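Local coordinates for protein 3-carboxy-cis,cis-muconate cycloisomerase (Acinetobacter calcoaceticus, PDB 1Q5N) that is a tetrameric, mostly helical cycloisomerase of the fumarase/aspartase superfamily, built around long helix bundles, at residues A[169-174]-A[440-445]. Sequence-based numbering, arbitrary orientation.
Sequences KLARWA and DQIDAV
Ala171 and Ile442 mark the nearest backbone approach, CA to CA 5.8 Å, of segments 169-174 and 440-445, both helical, which run the same way at 32° with axes 9.4 Å apart at closest approach. Ala171 points its methyl toward the other helix, which presents Ile442 and, one turn on, Val445. The first gives it the CG1 methylene, 4.1 Å from Ala171 CB; Ile442 holds that branch beside its own backbone N (chi1 -64°). Val445 has CG1 almost eclipsing its backbone N (chi1 -16°), and in this rotation both methyls face Ala171: CG1 and CG2 each lie 3.9 Å from Ala171 CB. Both also sit near Ala171 O, CG2 at 3.9 Å, packing against the carbonyl without bonding. One turn further, Ala174 CB touches the same CG2 more loosely, at 4.4 Å. The interface is thus small and apolar, held by van der Waals contact alone.

Polar ties lie at the margins: Gln441 OE1 bonds His168 NE2, just before 169-174, and Asp443 forms a salt bridge with Arg148. A second subunit closes one side, its Cys228 packing on Gln441 and Val445, while its Glu318 pairs with Lys169 and Arg172. The arrangement is parallel helix packing, by which the short C-terminal helix 438-447 docks on long helix 166-191 of the helical core characteristic of the fumarase/aspartase superfamily.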
ATOM      1  N   LYS A 169     -29.731  -5.551  -7.542  1.00 29.60           N
ATOM      2  CA  LYS A 169     -28.411  -4.920  -7.479  1.00 30.28           C
ATOM      3  C   LYS A 169     -28.547  -3.554  -6.775  1.00 31.62           C
ATOM      4  O   LYS A 169     -27.742  -3.209  -5.895  1.00 30.54           O
ATOM      5  CB  LYS A 169     -27.851  -4.657  -8.887  1.00 30.10           C
ATOM      6  CG  LYS A 169     -27.361  -5.854  -9.659  1.00 29.98           C
ATOM      7  CD  LYS A 169     -26.735  -5.362 -10.946  1.00 32.18           C
ATOM      8  CE  LYS A 169     -25.902  -6.437 -11.637  1.00 32.15           C
ATOM      9  NZ  LYS A 169     -24.699  -6.894 -10.877  1.00 30.69           N
ATOM     10  N   LEU A 170     -29.574  -2.783  -7.159  1.00 31.89           N
ATOM     11  CA  LEU A 170     -29.802  -1.461  -6.573  1.00 33.21           C
ATOM     12  C   LEU A 170     -30.097  -1.536  -5.065  1.00 34.20           C
ATOM     13  O   LEU A 170     -29.620  -0.678  -4.287  1.00 33.43           O
ATOM     14  CB  LEU A 170     -30.937  -0.732  -7.306  1.00 33.42           C
ATOM     15  CG  LEU A 170     -30.504  -0.296  -8.722  1.00 34.64           C
ATOM     16  CD1 LEU A 170     -31.726   0.032  -9.610  1.00 35.09           C
ATOM     17  CD2 LEU A 170     -29.635   0.914  -8.573  1.00 34.48           C
ATOM     18  N   ALA A 171     -30.841  -2.564  -4.641  1.00 31.22           N
ATOM     19  CA  ALA A 171     -31.133  -2.691  -3.217  1.00 31.86           C
ATOM     20  C   ALA A 171     -29.837  -3.026  -2.454  1.00 33.16           C
ATOM     21  O   ALA A 171     -29.610  -2.522  -1.342  1.00 33.40           O
ATOM     22  CB  ALA A 171     -32.215  -3.772  -2.975  1.00 30.05           C
ATOM     23  N   ARG A 172     -28.999  -3.881  -3.051  1.00 32.19           N
ATOM     24  CA  ARG A 172     -27.726  -4.253  -2.442  1.00 32.00           C
ATOM     25  C   ARG A 172     -26.849  -2.965  -2.237  1.00 31.77           C
ATOM     26  O   ARG A 172     -26.262  -2.762  -1.169  1.00 32.54           O
ATOM     27  CB  ARG A 172     -27.006  -5.292  -3.325  1.00 28.66           C
ATOM     28  CG  ARG A 172     -27.524  -6.718  -3.153  1.00 28.38           C
ATOM     29  CD  ARG A 172     -27.145  -7.602  -4.365  1.00 28.58           C
ATOM     30  NE  ARG A 172     -25.708  -7.528  -4.684  1.00 28.89           N
ATOM     31  CZ  ARG A 172     -25.188  -7.861  -5.862  1.00 30.34           C
ATOM     32  NH1 ARG A 172     -25.980  -8.303  -6.825  1.00 28.68           N
ATOM     33  NH2 ARG A 172     -23.880  -7.712  -6.094  1.00 29.08           N
ATOM     34  N   TRP A 173     -26.815  -2.089  -3.241  1.00 31.49           N
ATOM     35  CA  TRP A 173     -26.044  -0.863  -3.138  1.00 32.24           C
ATOM     36  C   TRP A 173     -26.620   0.105  -2.090  1.00 31.96           C
ATOM     37  O   TRP A 173     -25.866   0.782  -1.333  1.00 33.00           O
ATOM     38  CB  TRP A 173     -25.946  -0.169  -4.514  1.00 30.47           C
ATOM     39  CG  TRP A 173     -25.333  -1.036  -5.548  1.00 33.44           C
ATOM     40  CD1 TRP A 173     -24.542  -2.133  -5.332  1.00 34.68           C
ATOM     41  CD2 TRP A 173     -25.376  -0.851  -6.967  1.00 32.13           C
ATOM     42  NE1 TRP A 173     -24.092  -2.623  -6.521  1.00 35.59           N
ATOM     43  CE2 TRP A 173     -24.590  -1.861  -7.540  1.00 32.42           C
ATOM     44  CE3 TRP A 173     -26.005   0.083  -7.804  1.00 34.27           C
ATOM     45  CZ2 TRP A 173     -24.409  -1.989  -8.920  1.00 34.77           C
ATOM     46  CZ3 TRP A 173     -25.822  -0.032  -9.198  1.00 36.19           C
ATOM     47  CH2 TRP A 173     -25.026  -1.063  -9.735  1.00 35.19           C
ATOM     48  N   ALA A 174     -27.949   0.168  -2.047  1.00 32.25           N
ATOM     49  CA  ALA A 174     -28.645   1.035  -1.116  1.00 31.02           C
ATOM     50  C   ALA A 174     -28.295   0.627   0.305  1.00 30.55           C
ATOM     51  O   ALA A 174     -27.901   1.443   1.126  1.00 30.70           O
ATOM     52  CB  ALA A 174     -30.178   0.953  -1.336  1.00 31.47           C
ATOM     53  N   ASP A 440     -38.495 -10.401  -1.320  1.00 32.70           N
ATOM     54  CA  ASP A 440     -38.418 -10.255   0.139  1.00 34.44           C
ATOM     55  C   ASP A 440     -37.168  -9.416   0.478  1.00 35.69           C
ATOM     56  O   ASP A 440     -37.211  -8.533   1.373  1.00 36.32           O
ATOM     57  CB  ASP A 440     -38.257 -11.618   0.865  1.00 38.07           C
ATOM     58  CG  ASP A 440     -39.517 -12.488   0.831  1.00 40.78           C
ATOM     59  OD1 ASP A 440     -40.587 -11.989   0.405  1.00 43.94           O
ATOM     60  OD2 ASP A 440     -39.436 -13.678   1.231  1.00 40.77           O
ATOM     61  N   GLN A 441     -36.044  -9.682  -0.220  1.00 35.85           N
ATOM     62  CA  GLN A 441     -34.803  -8.929   0.059  1.00 35.17           C
ATOM     63  C   GLN A 441     -34.975  -7.471  -0.305  1.00 34.95           C
ATOM     64  O   GLN A 441     -34.569  -6.588   0.474  1.00 34.18           O
ATOM     65  CB  GLN A 441     -33.598  -9.524  -0.674  1.00 35.46           C
ATOM     66  CG  GLN A 441     -33.127 -10.896  -0.110  1.00 35.75           C
ATOM     67  CD  GLN A 441     -31.950 -11.460  -0.914  1.00 35.80           C
ATOM     68  OE1 GLN A 441     -30.910 -10.801  -1.058  1.00 33.87           O
ATOM     69  NE2 GLN A 441     -32.113 -12.672  -1.447  1.00 33.42           N
ATOM     70  N   ILE A 442     -35.589  -7.192  -1.460  1.00 33.29           N
ATOM     71  CA  ILE A 442     -35.778  -5.802  -1.804  1.00 33.34           C
ATOM     72  C   ILE A 442     -36.712  -5.124  -0.759  1.00 35.65           C
ATOM     73  O   ILE A 442     -36.455  -3.991  -0.345  1.00 36.08           O
ATOM     74  CB  ILE A 442     -36.344  -5.657  -3.235  1.00 32.80           C
ATOM     75  CG1 ILE A 442     -35.296  -6.204  -4.236  1.00 32.84           C
ATOM     76  CG2 ILE A 442     -36.771  -4.187  -3.494  1.00 28.86           C
ATOM     77  CD1 ILE A 442     -35.685  -6.105  -5.731  1.00 30.79           C
ATOM     78  N   ASP A 443     -37.777  -5.807  -0.317  1.00 36.04           N
ATOM     79  CA  ASP A 443     -38.680  -5.210   0.675  1.00 36.92           C
ATOM     80  C   ASP A 443     -37.924  -4.968   1.991  1.00 36.46           C
ATOM     81  O   ASP A 443     -38.147  -3.958   2.668  1.00 35.11           O
ATOM     82  CB  ASP A 443     -39.893  -6.116   0.998  1.00 37.42           C
ATOM     83  CG  ASP A 443     -40.910  -6.179  -0.133  1.00 39.69           C
ATOM     84  OD1 ASP A 443     -41.071  -5.180  -0.872  1.00 38.29           O
ATOM     85  OD2 ASP A 443     -41.561  -7.245  -0.264  1.00 41.65           O
ATOM     86  N   ALA A 444     -37.100  -5.944   2.378  1.00 36.36           N
ATOM     87  CA  ALA A 444     -36.329  -5.835   3.602  1.00 36.70           C
ATOM     88  C   ALA A 444     -35.444  -4.581   3.545  1.00 38.27           C
ATOM     89  O   ALA A 444     -35.413  -3.837   4.540  1.00 39.09           O
ATOM     90  CB  ALA A 444     -35.497  -7.108   3.841  1.00 35.76           C
ATOM     91  N   VAL A 445     -34.776  -4.278   2.411  1.00 38.51           N
ATOM     92  CA  VAL A 445     -33.979  -3.063   2.439  1.00 38.79           C
ATOM     93  C   VAL A 445     -34.798  -1.796   2.364  1.00 40.44           C
ATOM     94  O   VAL A 445     -34.350  -0.772   2.866  1.00 37.25           O
ATOM     95  CB  VAL A 445     -32.787  -2.995   1.398  1.00 38.55           C
ATOM     96  CG1 VAL A 445     -32.468  -4.339   0.853  1.00 37.86           C
ATOM     97  CG2 VAL A 445     -33.009  -1.928   0.403  1.00 34.64           C
TER